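Local coordinates for putative iron binding protein (Bordetella pertussis Tohama I, PDB 1Y9U), which binds ferric iron through tyrosine side chains, probably as the periplasmic solute-binding component of a bacterial iron uptake system, at residues S103-V108 and Q272-Y277; N66-V71 and G97-L102; D6-Y11 and I32-V37. All coordinates share one frame; numbering follows the deposited sequence.

Contact 1: S103-V108 and Q272-Y277; sequences SLRDRV and QANYEY
Y277 and L104 meet as a hydrogen-bonded antiparallel pair, each backbone N given to the other's carbonyl oxygen: L104 N to Y277 O at 2.8 Å, Y277 N to L104 O at 3.2 Å. Their side chains share one face of the sheet and meet at the base, L104 CB 4.1 Å from Y277 CB, with L104 CD1 oblique to the ring, while the phenol leads away from strand 100-112. E276 sends its extended side chain across to the strand, where its two oxygens take different partners. OE1 takes the hydroxyl of S103 at 2.7 Å, from above the carboxylate plane; S103 OG also bonds to S240 OG. OE2 receives R105 NH1 at 2.9 Å, nearly along its C-O axis and in the guanidinium plane, which stands 89° from the carboxylate. In this periplasmic binding protein the salt bridge lies beside the iron site: R105 neighbours Y143 and Y199, both iron ligands, though no iron is bound in this model, and R105 NH2 makes a weak hydrogen bond to Y143 OH. N274 ND2 reaches E276 OE2 at 2.9 Å from the opposite face to R105, and R14 adds a second salt bridge there; the gathered donors would be expected to keep E276 ionised. N274 OD1 turns to H203. Between N274 and E276, Y275, with positive phi, is the C-prime residue of the Schellman motif ending helix 264-273.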
# COMPACT_ATOMS: atom_id res chain seq x y z
N SER A 103 -4.90 2.00 -5.62
CA SER A 103 -3.92 0.98 -5.94
C SER A 103 -3.66 0.15 -4.70
O SER A 103 -3.98 0.57 -3.59
CB SER A 103 -2.62 1.59 -6.42
OG SER A 103 -1.98 2.29 -5.37
N LEU A 104 -3.09 -1.03 -4.90
CA LEU A 104 -2.82 -2.00 -3.84
C LEU A 104 -1.33 -2.13 -3.62
O LEU A 104 -0.56 -2.21 -4.59
CB LEU A 104 -3.40 -3.37 -4.16
CG LEU A 104 -4.84 -3.38 -4.66
CD1 LEU A 104 -5.29 -4.81 -4.93
CD2 LEU A 104 -5.78 -2.69 -3.68
N ARG A 105 -0.94 -2.21 -2.35
CA ARG A 105 0.44 -2.32 -1.90
C ARG A 105 0.56 -3.57 -1.04
O ARG A 105 0.40 -3.53 0.17
CB ARG A 105 0.76 -1.06 -1.11
CG ARG A 105 0.80 0.18 -2.02
CD ARG A 105 0.65 1.48 -1.30
NE ARG A 105 1.66 1.70 -0.27
CZ ARG A 105 2.81 2.33 -0.45
NH1 ARG A 105 3.19 2.84 -1.61
NH2 ARG A 105 3.62 2.47 0.58
N ASP A 106 0.84 -4.68 -1.71
CA ASP A 106 0.92 -5.98 -1.10
C ASP A 106 2.24 -6.22 -0.42
O ASP A 106 3.31 -5.87 -0.95
CB ASP A 106 0.58 -7.13 -2.07
CG ASP A 106 1.35 -7.11 -3.37
OD1 ASP A 106 1.49 -6.05 -4.00
OD2 ASP A 106 1.75 -8.17 -3.85
N ARG A 107 2.15 -6.80 0.76
CA ARG A 107 3.33 -7.09 1.56
C ARG A 107 3.62 -8.58 1.43
O ARG A 107 2.80 -9.41 1.79
CB ARG A 107 3.13 -6.65 3.01
CG ARG A 107 4.41 -6.64 3.81
CD ARG A 107 4.41 -5.57 4.92
NE ARG A 107 5.69 -5.38 5.60
CZ ARG A 107 6.71 -4.72 5.07
NH1 ARG A 107 6.64 -4.22 3.85
NH2 ARG A 107 7.82 -4.55 5.78
N VAL A 108 4.76 -8.88 0.82
CA VAL A 108 5.06 -10.22 0.33
C VAL A 108 6.36 -10.75 0.95
O VAL A 108 6.98 -10.11 1.78
CB VAL A 108 5.11 -10.21 -1.22
CG1 VAL A 108 3.80 -9.65 -1.81
CG2 VAL A 108 6.29 -9.40 -1.73
N GLN A 272 1.47 1.62 -12.74
CA GLN A 272 2.81 1.48 -13.31
C GLN A 272 3.79 2.48 -12.67
O GLN A 272 4.96 2.14 -12.45
CB GLN A 272 2.78 1.63 -14.84
CG GLN A 272 4.15 1.55 -15.58
CD GLN A 272 4.56 0.12 -15.99
OE1 GLN A 272 5.76 -0.20 -16.05
NE2 GLN A 272 3.57 -0.72 -16.30
N ALA A 273 3.31 3.67 -12.31
CA ALA A 273 4.20 4.73 -11.85
C ALA A 273 5.04 4.33 -10.64
O ALA A 273 6.21 4.69 -10.61
CB ALA A 273 3.44 5.99 -11.55
N ASN A 274 4.46 3.63 -9.64
CA ASN A 274 5.23 3.16 -8.48
C ASN A 274 5.23 1.63 -8.44
O ASN A 274 5.49 1.08 -7.39
CB ASN A 274 4.71 3.71 -7.13
CG ASN A 274 5.64 3.40 -5.94
OD1 ASN A 274 6.85 3.54 -6.05
ND2 ASN A 274 5.06 2.97 -4.81
N TYR A 275 4.96 0.97 -9.56
CA TYR A 275 4.95 -0.49 -9.69
C TYR A 275 3.99 -1.17 -8.72
O TYR A 275 4.25 -2.25 -8.24
CB TYR A 275 6.36 -1.07 -9.56
CG TYR A 275 7.25 -0.61 -10.68
CD1 TYR A 275 8.32 0.25 -10.46
CD2 TYR A 275 7.03 -1.04 -11.98
CE1 TYR A 275 9.13 0.66 -11.50
CE2 TYR A 275 7.82 -0.62 -13.01
CZ TYR A 275 8.87 0.21 -12.77
OH TYR A 275 9.65 0.59 -13.84
N GLU A 276 2.90 -0.48 -8.41
CA GLU A 276 1.85 -0.99 -7.56
C GLU A 276 0.85 -1.79 -8.40
O GLU A 276 1.02 -1.96 -9.62
CB GLU A 276 1.18 0.17 -6.82
CG GLU A 276 2.10 0.79 -5.78
CD GLU A 276 1.61 2.10 -5.24
OE1 GLU A 276 0.64 2.69 -5.78
OE2 GLU A 276 2.27 2.61 -4.31
N TYR A 277 -0.13 -2.37 -7.71
CA TYR A 277 -1.13 -3.20 -8.37
C TYR A 277 -2.39 -2.37 -8.52
O TYR A 277 -2.86 -1.79 -7.55
CB TYR A 277 -1.37 -4.48 -7.55
CG TYR A 277 -1.91 -5.65 -8.36
CD1 TYR A 277 -1.06 -6.66 -8.83
CD2 TYR A 277 -3.26 -5.75 -8.65
CE1 TYR A 277 -1.55 -7.72 -9.55
CE2 TYR A 277 -3.76 -6.81 -9.41
CZ TYR A 277 -2.90 -7.79 -9.84
OH TYR A 277 -3.39 -8.85 -10.59

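Contact 2: N66-V71 and G97-L102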
# COMPACT_ATOMS: atom_id res chain seq x y z
N ASN A 66 -4.25 6.67 7.08
CA ASN A 66 -4.26 8.09 6.72
C ASN A 66 -5.58 8.50 6.09
O ASN A 66 -6.08 9.60 6.32
CB ASN A 66 -3.11 8.43 5.78
CG ASN A 66 -1.76 8.45 6.48
OD1 ASN A 66 -0.74 8.09 5.89
ND2 ASN A 66 -1.74 8.88 7.73
N LEU A 67 -6.15 7.62 5.26
CA LEU A 67 -7.44 7.90 4.64
C LEU A 67 -8.57 7.98 5.64
O LEU A 67 -9.38 8.89 5.61
CB LEU A 67 -7.76 6.81 3.63
CG LEU A 67 -7.20 7.01 2.24
CD1 LEU A 67 -7.52 5.73 1.46
CD2 LEU A 67 -7.79 8.23 1.54
N ILE A 68 -8.62 7.01 6.55
CA ILE A 68 -9.63 7.00 7.60
C ILE A 68 -9.46 8.20 8.51
O ILE A 68 -10.44 8.77 8.97
CB ILE A 68 -9.58 5.66 8.38
CG1 ILE A 68 -9.90 4.51 7.42
CG2 ILE A 68 -10.49 5.70 9.63
CD1 ILE A 68 -11.06 3.64 7.73
N ASP A 69 -8.22 8.63 8.75
CA ASP A 69 -7.97 9.82 9.54
C ASP A 69 -8.59 11.06 8.89
O ASP A 69 -9.10 11.94 9.58
CB ASP A 69 -6.47 10.04 9.78
CG ASP A 69 -5.90 9.12 10.85
OD1 ASP A 69 -4.68 9.19 11.08
OD2 ASP A 69 -6.58 8.28 11.47
N LEU A 70 -8.56 11.14 7.55
CA LEU A 70 -9.21 12.25 6.86
C LEU A 70 -10.72 12.22 7.07
O LEU A 70 -11.34 13.25 7.33
CB LEU A 70 -8.92 12.23 5.35
CG LEU A 70 -7.46 12.39 4.93
CD1 LEU A 70 -7.31 12.13 3.44
CD2 LEU A 70 -6.92 13.76 5.30
N VAL A 71 -11.30 11.03 6.98
CA VAL A 71 -12.75 10.86 7.12
C VAL A 71 -13.16 11.21 8.55
O VAL A 71 -14.06 12.03 8.76
CB VAL A 71 -13.19 9.43 6.73
CG1 VAL A 71 -14.68 9.22 6.99
CG2 VAL A 71 -12.88 9.20 5.25
N GLY A 97 -19.49 5.99 -0.20
CA GLY A 97 -18.53 6.71 -1.01
C GLY A 97 -17.68 7.67 -0.22
O GLY A 97 -17.32 8.71 -0.72
N SER A 98 -17.29 7.28 1.00
CA SER A 98 -16.46 8.12 1.84
C SER A 98 -14.94 8.16 1.48
O SER A 98 -14.28 9.17 1.68
CB SER A 98 -16.65 7.70 3.31
OG SER A 98 -16.39 6.31 3.48
N TRP A 99 -14.40 7.05 0.99
CA TRP A 99 -13.02 6.95 0.50
C TRP A 99 -12.95 5.75 -0.43
O TRP A 99 -13.78 4.86 -0.36
CB TRP A 99 -11.99 6.77 1.65
CG TRP A 99 -12.26 5.61 2.53
CD1 TRP A 99 -12.97 5.61 3.70
CD2 TRP A 99 -11.83 4.27 2.33
NE1 TRP A 99 -13.04 4.35 4.21
CE2 TRP A 99 -12.33 3.50 3.40
CE3 TRP A 99 -11.08 3.61 1.34
CZ2 TRP A 99 -12.11 2.13 3.51
CZ3 TRP A 99 -10.87 2.25 1.45
CH2 TRP A 99 -11.40 1.52 2.52
N TYR A 100 -11.96 5.75 -1.30
CA TYR A 100 -11.81 4.72 -2.30
C TYR A 100 -10.33 4.37 -2.52
O TYR A 100 -9.52 5.27 -2.69
CB TYR A 100 -12.35 5.23 -3.63
CG TYR A 100 -13.83 5.37 -3.68
CD1 TYR A 100 -14.44 6.57 -3.35
CD2 TYR A 100 -14.63 4.32 -4.10
CE1 TYR A 100 -15.84 6.69 -3.41
CE2 TYR A 100 -16.00 4.43 -4.17
CZ TYR A 100 -16.59 5.59 -3.84
OH TYR A 100 -17.96 5.68 -3.96
N ALA A 101 -10.00 3.07 -2.54
CA ALA A 101 -8.66 2.64 -2.96
C ALA A 101 -8.46 2.91 -4.44
O ALA A 101 -9.37 2.77 -5.24
CB ALA A 101 -8.45 1.16 -2.68
N LEU A 102 -7.24 3.30 -4.78
CA LEU A 102 -6.77 3.49 -6.15
C LEU A 102 -5.67 2.54 -6.57
O LEU A 102 -5.54 2.27 -7.77
CB LEU A 102 -6.30 4.93 -6.34
CG LEU A 102 -7.35 6.03 -6.13
CD1 LEU A 102 -6.69 7.39 -6.32
CD2 LEU A 102 -8.53 5.90 -7.09
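W99 meets three aliphatic side chains of helix 64-72 with its indole, in a contact that has no hydrogen bond between N66-V71 and G97-L102. The apolar contacts are spread along the ring system. L67 CD1 comes to 4.1 Å from W99 CE3 on the six-membered ring, the leucine crossing the indole at about a right angle. At the five-membered ring V71 CG2 approaches W99 CD1 to 3.9 Å, again with the side chains roughly perpendicular. I68 reaches the pyrrole nitrogen by its far end: CD1 is 4.1 Å from W99 NE1, a van der Waals touch. All three methyls meet the ring obliquely. W99 CG sits between its own backbone N and carbonyl carbon (chi1 56°), which swings the indole out to the helix, whereas the side chain of the next residue, Y100, leaves on the other side and bonds through its hydroxyl to D85.

V71 also packs on S98, backbone and side chain. Its CG2 spans the indole and the S98 carbonyl, 3.8 Å from S98 O, while V71 CG1 faces S98 CB at 4.4 Å. The hydroxyl of S98 is engaged nearby, with the carbonyl of A95.

L67 and V71 are one turn apart (i, i+4) on the helix face toward W99, with I68 beside L67, so that one side of the helix meets the indole. I239 of strand 237-245 touches both L67 and W99, and V302 also borders the tryptophan. Away from the iron site, helix 64-72 thus packs on the loop leading into strand 100-112, beside I239 of the sheet, as in the alpha/beta layers of periplasmic binding proteins.

Contact 3: D6-Y11 and I32-V37; sequences DEVSLY and IKVNTV
Strands 7-11 and 33-37 run parallel, their axes 4.7 Å apart at closest approach and 21° from strictly aligned, with the ladder running from E7 beside K33 to Y11 beside V37. They are the two strands of a right-handed beta-alpha-beta unit, joined through helix 20-30, as is usual in the alpha/beta domains of periplasmic binding proteins. Backbone bonds alternate along the ladder: V8 and L10 each donate to one residue and accept from another, V8 N to K33 O and V8 O from N35 N, L10 N to N35 O and L10 O from V37 N. K33 N adds a bond to D6 O at the start.

The side chains of V8, V34, L10 and T36 lie on the face toward helix 20-30. There V8 CG1 packs against V34 CG2 at 3.9 Å and I32 CG2 at 3.8 Å, and F26 of the helix touches both I32 and V34.

The other face bears E7, K33, S9, N35, Y11 and V37. E7 and K33 run out from their strands alongside each other and form a salt bridge from E7 OE1 to K33 NZ that is weak as a hydrogen bond. N35 ND2 reaches across to two acceptors on the neighbouring strand, E7 OE1 and S9 OG, each at 3.1 Å and close to the amide plane, so the amide's rotation is fixed; it meets the carboxylate oxygen from above the plane, the two flat groups standing 89° apart. Y11, whose hydroxyl bonds to E50, presents a ring face to V37: the methyl V37 CG1 sits 4.1 Å above the ring centroid, 9° off its normal.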
# COMPACT_ATOMS: atom_id res chain seq x y z
N ASP A 6 -14.07 24.42 -16.19
CA ASP A 6 -13.11 25.28 -15.44
C ASP A 6 -11.98 24.46 -14.77
O ASP A 6 -11.03 24.16 -15.44
CB ASP A 6 -13.84 26.22 -14.46
CG ASP A 6 -13.73 27.68 -14.87
OD1 ASP A 6 -13.98 28.00 -16.06
OD2 ASP A 6 -13.42 28.60 -14.07
N GLU A 7 -12.10 24.11 -13.48
CA GLU A 7 -10.96 23.58 -12.71
C GLU A 7 -11.30 22.59 -11.59
O GLU A 7 -12.45 22.43 -11.16
CB GLU A 7 -10.12 24.74 -12.14
CG GLU A 7 -10.83 25.56 -11.07
CD GLU A 7 -9.95 26.63 -10.43
OE1 GLU A 7 -8.78 26.80 -10.83
OE2 GLU A 7 -10.45 27.29 -9.50
N VAL A 8 -10.25 21.93 -11.11
CA VAL A 8 -10.33 20.99 -10.00
C VAL A 8 -8.97 20.97 -9.32
O VAL A 8 -7.93 20.96 -9.99
CB VAL A 8 -10.74 19.57 -10.51
CG1 VAL A 8 -9.66 18.93 -11.38
CG2 VAL A 8 -11.13 18.66 -9.36
N SER A 9 -8.99 20.96 -8.00
CA SER A 9 -7.76 20.98 -7.21
C SER A 9 -7.53 19.65 -6.50
O SER A 9 -8.32 19.21 -5.68
CB SER A 9 -7.78 22.13 -6.20
OG SER A 9 -7.79 23.38 -6.89
N LEU A 10 -6.40 19.02 -6.82
CA LEU A 10 -5.99 17.76 -6.20
C LEU A 10 -4.94 18.03 -5.15
O LEU A 10 -3.84 18.44 -5.48
CB LEU A 10 -5.43 16.83 -7.26
CG LEU A 10 -4.85 15.49 -6.75
CD1 LEU A 10 -5.93 14.61 -6.13
CD2 LEU A 10 -4.14 14.77 -7.88
N TYR A 11 -5.28 17.80 -3.89
CA TYR A 11 -4.29 17.84 -2.81
C TYR A 11 -3.78 16.42 -2.62
O TYR A 11 -4.56 15.53 -2.32
CB TYR A 11 -4.92 18.31 -1.49
CG TYR A 11 -5.17 19.80 -1.34
CD1 TYR A 11 -5.54 20.61 -2.41
CD2 TYR A 11 -5.05 20.40 -0.10
CE1 TYR A 11 -5.78 21.96 -2.24
CE2 TYR A 11 -5.29 21.75 0.08
CZ TYR A 11 -5.64 22.51 -0.99
OH TYR A 11 -5.88 23.85 -0.81
N ILE A 32 -10.81 20.50 -18.28
CA ILE A 32 -10.79 20.93 -16.89
C ILE A 32 -9.32 21.09 -16.48
O ILE A 32 -8.54 20.16 -16.62
CB ILE A 32 -11.48 19.90 -15.97
CG1 ILE A 32 -12.95 19.70 -16.37
CG2 ILE A 32 -11.37 20.33 -14.51
CD1 ILE A 32 -13.56 18.42 -15.81
N LYS A 33 -8.96 22.29 -16.04
CA LYS A 33 -7.62 22.57 -15.53
C LYS A 33 -7.47 21.83 -14.20
O LYS A 33 -8.34 21.93 -13.34
CB LYS A 33 -7.45 24.09 -15.34
CG LYS A 33 -6.16 24.52 -14.63
CD LYS A 33 -6.06 26.05 -14.48
CE LYS A 33 -7.19 26.63 -13.61
NZ LYS A 33 -6.92 28.01 -13.06
N VAL A 34 -6.39 21.07 -14.05
CA VAL A 34 -6.09 20.40 -12.80
C VAL A 34 -5.01 21.17 -12.05
O VAL A 34 -3.94 21.39 -12.59
CB VAL A 34 -5.63 18.96 -13.04
CG1 VAL A 34 -5.32 18.28 -11.73
CG2 VAL A 34 -6.72 18.19 -13.79
N ASN A 35 -5.31 21.58 -10.82
CA ASN A 35 -4.33 22.19 -9.92
C ASN A 35 -3.79 21.12 -9.01
O ASN A 35 -4.53 20.58 -8.20
CB ASN A 35 -4.97 23.29 -9.09
CG ASN A 35 -5.67 24.34 -9.95
OD1 ASN A 35 -5.08 24.86 -10.89
ND2 ASN A 35 -6.93 24.61 -9.64
N THR A 36 -2.51 20.83 -9.14
CA THR A 36 -1.86 19.79 -8.35
C THR A 36 -1.18 20.48 -7.18
O THR A 36 -0.29 21.30 -7.38
CB THR A 36 -0.81 19.04 -9.18
OG1 THR A 36 -1.42 18.38 -10.29
CG2 THR A 36 -0.19 17.90 -8.35
N VAL A 37 -1.63 20.16 -5.97
CA VAL A 37 -1.10 20.71 -4.73
C VAL A 37 -0.45 19.60 -3.92
O VAL A 37 -1.13 18.79 -3.31
CB VAL A 37 -2.19 21.42 -3.91
CG1 VAL A 37 -1.61 21.94 -2.58
CG2 VAL A 37 -2.81 22.58 -4.71

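From the N terminus, contact 3 comes first: the chain leaves strand 7-12, runs through helix 20-30 and returns in strand 33-38, closing a short loop. Contact 2 follows in series, bringing 97-102 back against helix 64-72. Its second segment runs straight into 103-108, so contact 1 opens where contact 2 ends, on the same strand 100-112, and closes far along the chain when 272-277 returns. None nests in or crosses another. All three reach the same mixed sheet, contact 2 through the start of strand 100-112; contacts 1 and 3 lie about 25 Å apart between centres. Together they tie the N-terminal strands, helix 64-72 and the end of helix 264-273 to one sheet.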